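Local coordinates for pectate lyase (Paenibacillus sp. 0602, PDB 5GT5), which cleaves polygalacturonate and partly methylated pectins by endo-acting beta-elimination, probably with calcium as cofactor, at residues A[10-15]-A[262-267]; A[284-289]-A[335-340]. The protein carries 1 engineered substitution. All coordinates share one frame; numbering follows the deposited sequence.

Contact 1: A[10-15]-A[262-267]; sequences TGFSQG and SITLHH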
loop_
_atom_site.group_PDB
_atom_site.type_symbol
_atom_site.label_atom_id
_atom_site.label_comp_id
_atom_site.label_asym_id
_atom_site.label_seq_id
_atom_site.Cartn_x
_atom_site.Cartn_y
_atom_site.Cartn_z
ATOM N N THR A 10 -4.218 -1.755 14.875
ATOM C CA THR A 10 -3.755 -3.115 14.576
ATOM C C THR A 10 -4.315 -3.558 13.230
ATOM O O THR A 10 -5.129 -2.866 12.605
ATOM C CB THR A 10 -4.237 -4.113 15.624
ATOM O OG1 THR A 10 -5.660 -4.239 15.497
ATOM C CG2 THR A 10 -3.929 -3.641 17.034
ATOM N N GLY A 11 -3.865 -4.713 12.772
ATOM C CA GLY A 11 -4.535 -5.401 11.666
ATOM C C GLY A 11 -4.031 -4.959 10.317
ATOM O O GLY A 11 -2.905 -4.431 10.203
ATOM N N PHE A 12 -4.835 -5.128 9.270
ATOM C CA PHE A 12 -4.322 -4.911 7.920
ATOM C C PHE A 12 -3.974 -3.460 7.624
ATOM O O PHE A 12 -3.165 -3.197 6.732
ATOM C CB PHE A 12 -5.303 -5.431 6.865
ATOM C CG PHE A 12 -5.366 -6.950 6.775
ATOM C CD1 PHE A 12 -4.300 -7.691 6.279
ATOM C CD2 PHE A 12 -6.506 -7.643 7.185
ATOM C CE1 PHE A 12 -4.356 -9.087 6.196
ATOM C CE2 PHE A 12 -6.580 -9.036 7.091
ATOM C CZ PHE A 12 -5.517 -9.765 6.579
ATOM N N SER A 13 -4.560 -2.513 8.374
ATOM C CA SER A 13 -4.165 -1.118 8.217
ATOM C C SER A 13 -2.896 -0.756 8.948
ATOM O O SER A 13 -2.552 0.423 9.013
ATOM C CB SER A 13 -5.293 -0.172 8.634
ATOM O OG SER A 13 -4.917 1.193 8.370
ATOM N N GLN A 14 -2.171 -1.737 9.483
ATOM C CA GLN A 14 -0.877 -1.427 10.098
ATOM C C GLN A 14 -0.010 -0.618 9.123
ATOM O O GLN A 14 -0.013 -0.863 7.910
ATOM C CB GLN A 14 -0.134 -2.724 10.467
ATOM C CG GLN A 14 0.221 -3.609 9.270
ATOM C CD GLN A 14 0.910 -4.885 9.700
ATOM O OE1 GLN A 14 1.421 -4.983 10.826
ATOM N NE2 GLN A 14 0.938 -5.866 8.810
ATOM N N GLY A 15 0.732 0.351 9.657
ATOM C CA GLY A 15 1.608 1.155 8.816
ATOM C C GLY A 15 0.988 2.465 8.326
ATOM O O GLY A 15 1.675 3.329 7.764
ATOM N N SER A 262 -8.397 -6.904 1.778
ATOM C CA SER A 262 -8.067 -7.316 3.133
ATOM C C SER A 262 -8.701 -6.353 4.122
ATOM O O SER A 262 -8.739 -5.109 3.914
ATOM C CB SER A 262 -6.556 -7.461 3.360
ATOM O OG SER A 262 -5.861 -6.211 3.243
ATOM N N ILE A 263 -9.258 -6.944 5.177
ATOM C CA ILE A 263 -9.926 -6.169 6.210
ATOM C C ILE A 263 -9.846 -6.845 7.582
ATOM O O ILE A 263 -9.972 -8.067 7.694
ATOM C CB ILE A 263 -11.395 -5.882 5.804
ATOM C CG1 ILE A 263 -12.029 -4.903 6.777
ATOM C CG2 ILE A 263 -12.263 -7.149 5.720
ATOM C CD1 ILE A 263 -13.331 -4.278 6.232
ATOM N N THR A 264 -9.602 -6.032 8.606
ATOM C CA THR A 264 -9.657 -6.449 10.001
ATOM C C THR A 264 -10.776 -5.705 10.676
ATOM O O THR A 264 -10.857 -4.466 10.571
ATOM C CB THR A 264 -8.350 -6.096 10.737
ATOM O OG1 THR A 264 -7.247 -6.662 10.025
ATOM C CG2 THR A 264 -8.363 -6.596 12.176
ATOM N N LEU A 265 -11.629 -6.439 11.399
ATOM C CA LEU A 265 -12.687 -5.853 12.257
ATOM C C LEU A 265 -12.392 -6.247 13.704
ATOM O O LEU A 265 -12.204 -7.435 13.978
ATOM C CB LEU A 265 -14.061 -6.437 11.889
ATOM C CG LEU A 265 -14.435 -6.400 10.402
ATOM C CD1 LEU A 265 -15.756 -7.112 10.177
ATOM C CD2 LEU A 265 -14.504 -4.955 9.887
ATOM N N HIS A 266 -12.359 -5.310 14.642
ATOM C CA HIS A 266 -12.138 -5.720 16.027
ATOM C C HIS A 266 -12.669 -4.733 17.032
ATOM O O HIS A 266 -12.679 -3.512 16.782
ATOM C CB HIS A 266 -10.669 -6.107 16.311
ATOM C CG HIS A 266 -9.742 -4.962 16.489
ATOM N ND1 HIS A 266 -9.534 -4.359 17.719
ATOM C CD2 HIS A 266 -8.924 -4.321 15.617
ATOM C CE1 HIS A 266 -8.656 -3.390 17.583
ATOM N NE2 HIS A 266 -8.262 -3.343 16.312
ATOM N N HIS A 267 -13.135 -5.263 18.172
ATOM C CA HIS A 267 -13.721 -4.419 19.229
ATOM C C HIS A 267 -14.850 -3.550 18.673
ATOM O O HIS A 267 -15.032 -2.393 19.048
ATOM C CB HIS A 267 -12.626 -3.603 19.968
ATOM C CG HIS A 267 -11.698 -4.471 20.758
ATOM N ND1 HIS A 267 -10.574 -5.068 20.210
ATOM C CD2 HIS A 267 -11.764 -4.930 22.040
ATOM C CE1 HIS A 267 -10.002 -5.845 21.105
ATOM N NE2 HIS A 267 -10.695 -5.761 22.238
HETATM O O HOH W 1 -7.009 -0.897 15.808
#
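The Phe12 ring lies with one face on Ser262, whose CB sits 3.6 Å from the ring centroid and only 10° off the normal, a CH-pi contact; at the ring's edge, in its plane, comes the backbone of the strand where Ile263 joins Thr264. Tyr409 meets the same ring edge-to-face. With CG anti to the carbonyl carbon (chi1 -73°), the phenyl group is turned onto the strand; Phe12 N separately donates to Thr264 OG1 at 3.0 Å with an angle of 154° at the hydrogen. That hydroxyl is also bonded to Tyr409 OH, so two groups grip it. Were Phe12 an alanine, Ser262 CB and the Tyr409 ring would probably lose their aromatic partner, and a gap would be likely to open above the strand. Gly11 CA lies 3.4 Å from Thr264 OG1, and a CB on this glycine would clash with that hydroxyl. Farther along, Thr10 OG1 lies 2.9 Å from His266 NE2 and is hydrogen-bonded to the hydroxyl of Tyr288, whose ring is stacked with that of His266. A water links Thr10 N to the same imidazole nitrogen, and His266 ND1 shares a hydrogen bond with His267 ND1. An N-terminal loop thus packs on side chains from one strand of the right-handed parallel beta-helix characteristic of polysaccharide lyase family 1.

Contact 2: A[284-289]-A[335-340]; sequences NAHAYN and LVEKSV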
loop_
_atom_site.group_PDB
_atom_site.type_symbol
_atom_site.label_atom_id
_atom_site.label_comp_id
_atom_site.label_asym_id
_atom_site.label_seq_id
_atom_site.Cartn_x
_atom_site.Cartn_y
_atom_site.Cartn_z
ATOM N N ASN A 284 -9.324 -11.638 2.079
ATOM C CA ASN A 284 -9.067 -12.047 3.450
ATOM C C ASN A 284 -9.731 -11.112 4.422
ATOM O O ASN A 284 -9.569 -9.899 4.335
ATOM C CB ASN A 284 -7.564 -12.041 3.757
ATOM C CG ASN A 284 -6.808 -13.076 2.989
ATOM O OD1 ASN A 284 -6.989 -14.272 3.185
ATOM N ND2 ASN A 284 -5.909 -12.617 2.114
ATOM N N ALA A 285 -10.496 -11.669 5.355
ATOM C CA ALA A 285 -11.111 -10.871 6.406
ATOM C C ALA A 285 -10.900 -11.516 7.756
ATOM O O ALA A 285 -11.130 -12.723 7.890
ATOM C CB ALA A 285 -12.594 -10.706 6.163
ATOM N N HIS A 286 -10.506 -10.718 8.745
ATOM C CA HIS A 286 -10.269 -11.186 10.107
ATOM C C HIS A 286 -11.087 -10.337 11.063
ATOM O O HIS A 286 -10.902 -9.107 11.119
ATOM C CB HIS A 286 -8.761 -11.083 10.408
ATOM C CG HIS A 286 -8.382 -11.468 11.811
ATOM N ND1 HIS A 286 -7.383 -10.818 12.504
ATOM C CD2 HIS A 286 -8.816 -12.467 12.611
ATOM C CE1 HIS A 286 -7.254 -11.368 13.701
ATOM N NE2 HIS A 286 -8.114 -12.358 13.801
ATOM N N ALA A 287 -11.991 -10.982 11.799
ATOM C CA ALA A 287 -12.738 -10.329 12.866
ATOM C C ALA A 287 -12.335 -10.960 14.192
ATOM O O ALA A 287 -12.354 -12.182 14.354
ATOM C CB ALA A 287 -14.219 -10.459 12.644
ATOM N N TYR A 288 -11.934 -10.121 15.133
ATOM C CA TYR A 288 -11.668 -10.599 16.485
ATOM C C TYR A 288 -12.291 -9.690 17.516
ATOM O O TYR A 288 -12.382 -8.477 17.332
ATOM C CB TYR A 288 -10.169 -10.811 16.742
ATOM C CG TYR A 288 -9.258 -9.579 16.825
ATOM C CD1 TYR A 288 -8.660 -9.047 15.676
ATOM C CD2 TYR A 288 -8.947 -8.984 18.067
ATOM C CE1 TYR A 288 -7.769 -7.988 15.761
ATOM C CE2 TYR A 288 -8.061 -7.897 18.155
ATOM C CZ TYR A 288 -7.505 -7.398 16.994
ATOM O OH TYR A 288 -6.631 -6.339 17.059
ATOM N N ASN A 289 -12.758 -10.275 18.621
ATOM C CA ASN A 289 -13.362 -9.490 19.698
ATOM C C ASN A 289 -14.439 -8.559 19.165
ATOM O O ASN A 289 -14.475 -7.377 19.513
ATOM C CB ASN A 289 -12.311 -8.662 20.456
ATOM C CG ASN A 289 -11.341 -9.510 21.303
ATOM O OD1 ASN A 289 -10.231 -9.049 21.577
ATOM N ND2 ASN A 289 -11.754 -10.702 21.737
ATOM N N LEU A 335 -11.876 -15.403 9.112
ATOM C CA LEU A 335 -11.723 -15.956 10.449
ATOM C C LEU A 335 -12.379 -15.009 11.435
ATOM O O LEU A 335 -12.075 -13.806 11.449
ATOM C CB LEU A 335 -10.245 -16.125 10.799
ATOM C CG LEU A 335 -9.972 -16.511 12.258
ATOM C CD1 LEU A 335 -10.432 -17.942 12.555
ATOM C CD2 LEU A 335 -8.492 -16.297 12.637
ATOM N N VAL A 336 -13.286 -15.539 12.247
ATOM C CA VAL A 336 -13.869 -14.825 13.402
ATOM C C VAL A 336 -13.367 -15.484 14.660
ATOM O O VAL A 336 -13.440 -16.716 14.770
ATOM C CB VAL A 336 -15.390 -14.892 13.387
ATOM C CG1 VAL A 336 -15.954 -14.201 14.626
ATOM C CG2 VAL A 336 -15.939 -14.259 12.092
ATOM N N GLU A 337 -12.831 -14.716 15.602
ATOM C CA GLU A 337 -12.384 -15.317 16.855
ATOM C C GLU A 337 -12.693 -14.499 18.087
ATOM O O GLU A 337 -12.764 -13.263 18.037
ATOM C CB GLU A 337 -10.914 -15.716 16.821
ATOM C CG GLU A 337 -9.971 -14.592 16.707
ATOM C CD GLU A 337 -8.520 -15.031 16.443
ATOM O OE1 GLU A 337 -8.096 -16.146 16.856
ATOM O OE2 GLU A 337 -7.817 -14.261 15.768
ATOM N N LYS A 338 -12.855 -15.196 19.206
ATOM C CA LYS A 338 -12.993 -14.566 20.504
ATOM C C LYS A 338 -14.088 -13.520 20.464
ATOM O O LYS A 338 -13.931 -12.407 20.940
ATOM C CB LYS A 338 -11.642 -13.970 20.942
ATOM C CG LYS A 338 -10.496 -14.975 21.045
ATOM C CD LYS A 338 -10.519 -15.757 22.355
ATOM C CE LYS A 338 -9.335 -16.737 22.420
ATOM N NZ LYS A 338 -9.422 -17.599 23.637
ATOM N N SER A 339 -15.204 -13.890 19.860
ATOM C CA SER A 339 -16.304 -12.957 19.692
ATOM C C SER A 339 -17.546 -13.426 20.446
ATOM O O SER A 339 -17.521 -14.487 21.090
ATOM C CB SER A 339 -16.568 -12.769 18.206
ATOM O OG SER A 339 -15.449 -12.093 17.614
ATOM N N VAL A 340 -18.593 -12.601 20.414
ATOM C CA VAL A 340 -19.888 -12.905 21.020
ATOM C C VAL A 340 -20.974 -12.727 19.965
ATOM O O VAL A 340 -21.045 -11.672 19.314
ATOM C CB VAL A 340 -20.156 -11.931 22.189
ATOM C CG1 VAL A 340 -21.543 -12.190 22.764
ATOM C CG2 VAL A 340 -19.056 -12.064 23.255
#
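His286 and Glu337 reach toward each other from neighbouring strands, the imidazole and carboxylate planes turned 67° apart. His286 NE2 donates to Glu337 OE2 at 2.8 Å, nearly in the ring plane but on the anti side of the carboxylate. The imidazole reaches across because CG stands anti to the backbone N (chi1 177°), and its rotation is fixed at both nitrogens, since ND1 is bonded to Tyr409 OH. Tyr411 OH is a second partner of Glu337 OE2, a pairing that would probably stabilise negative charge on the carboxylate if Glu337 is ionised. Leu335 CD2 lies 3.8 Å from His286 CD2, and the Glu337 CG methylene packs against Tyr288 CB. The backbones beneath run parallel, 7° apart, as adjoining coils of the family's parallel beta-helix do: Ala285 O receives Leu335 N, Ala287 N donates to Leu335 O at 2.8 Å, and Ala287 O accepts Glu337 N. Ala287 CB and Val336 CG2 lie 4.2 Å apart on the other face. Beyond the paired strands, the side chains of Asn289 and Lys338 lie side by side, pointing the same way, and Asn289 ND2 donates to Lys338 O at 2.9 Å, meeting a lone pair in the carbonyl plane. Asn289 OD1 is held by Asp414 N, while Lys338 NZ leads away to a salt bridge with Asp368. Glu337 O accepts both Asn289 N and Ser339 OG, the hydroxyl coming from above the carbonyl plane at 3.0 Å.

In the fold
Contact 1 closes before contact 2 opens along the chain, and their centres lie 11 Å apart on the same side of the chain's centre. They share the parallel beta-helix through adjacent strands: 262-271 pairs with 284-288, which pairs in turn with 333-337. Leu265 N and His286 O probably form one of the backbone bonds of the shared boundary, and the Thr10 hydroxyl ties the N-terminal loop to contact 2. The loop thus touches two of the three successive strands, while Tyr409 from the C-terminal region is bonded to side chains in both contacts.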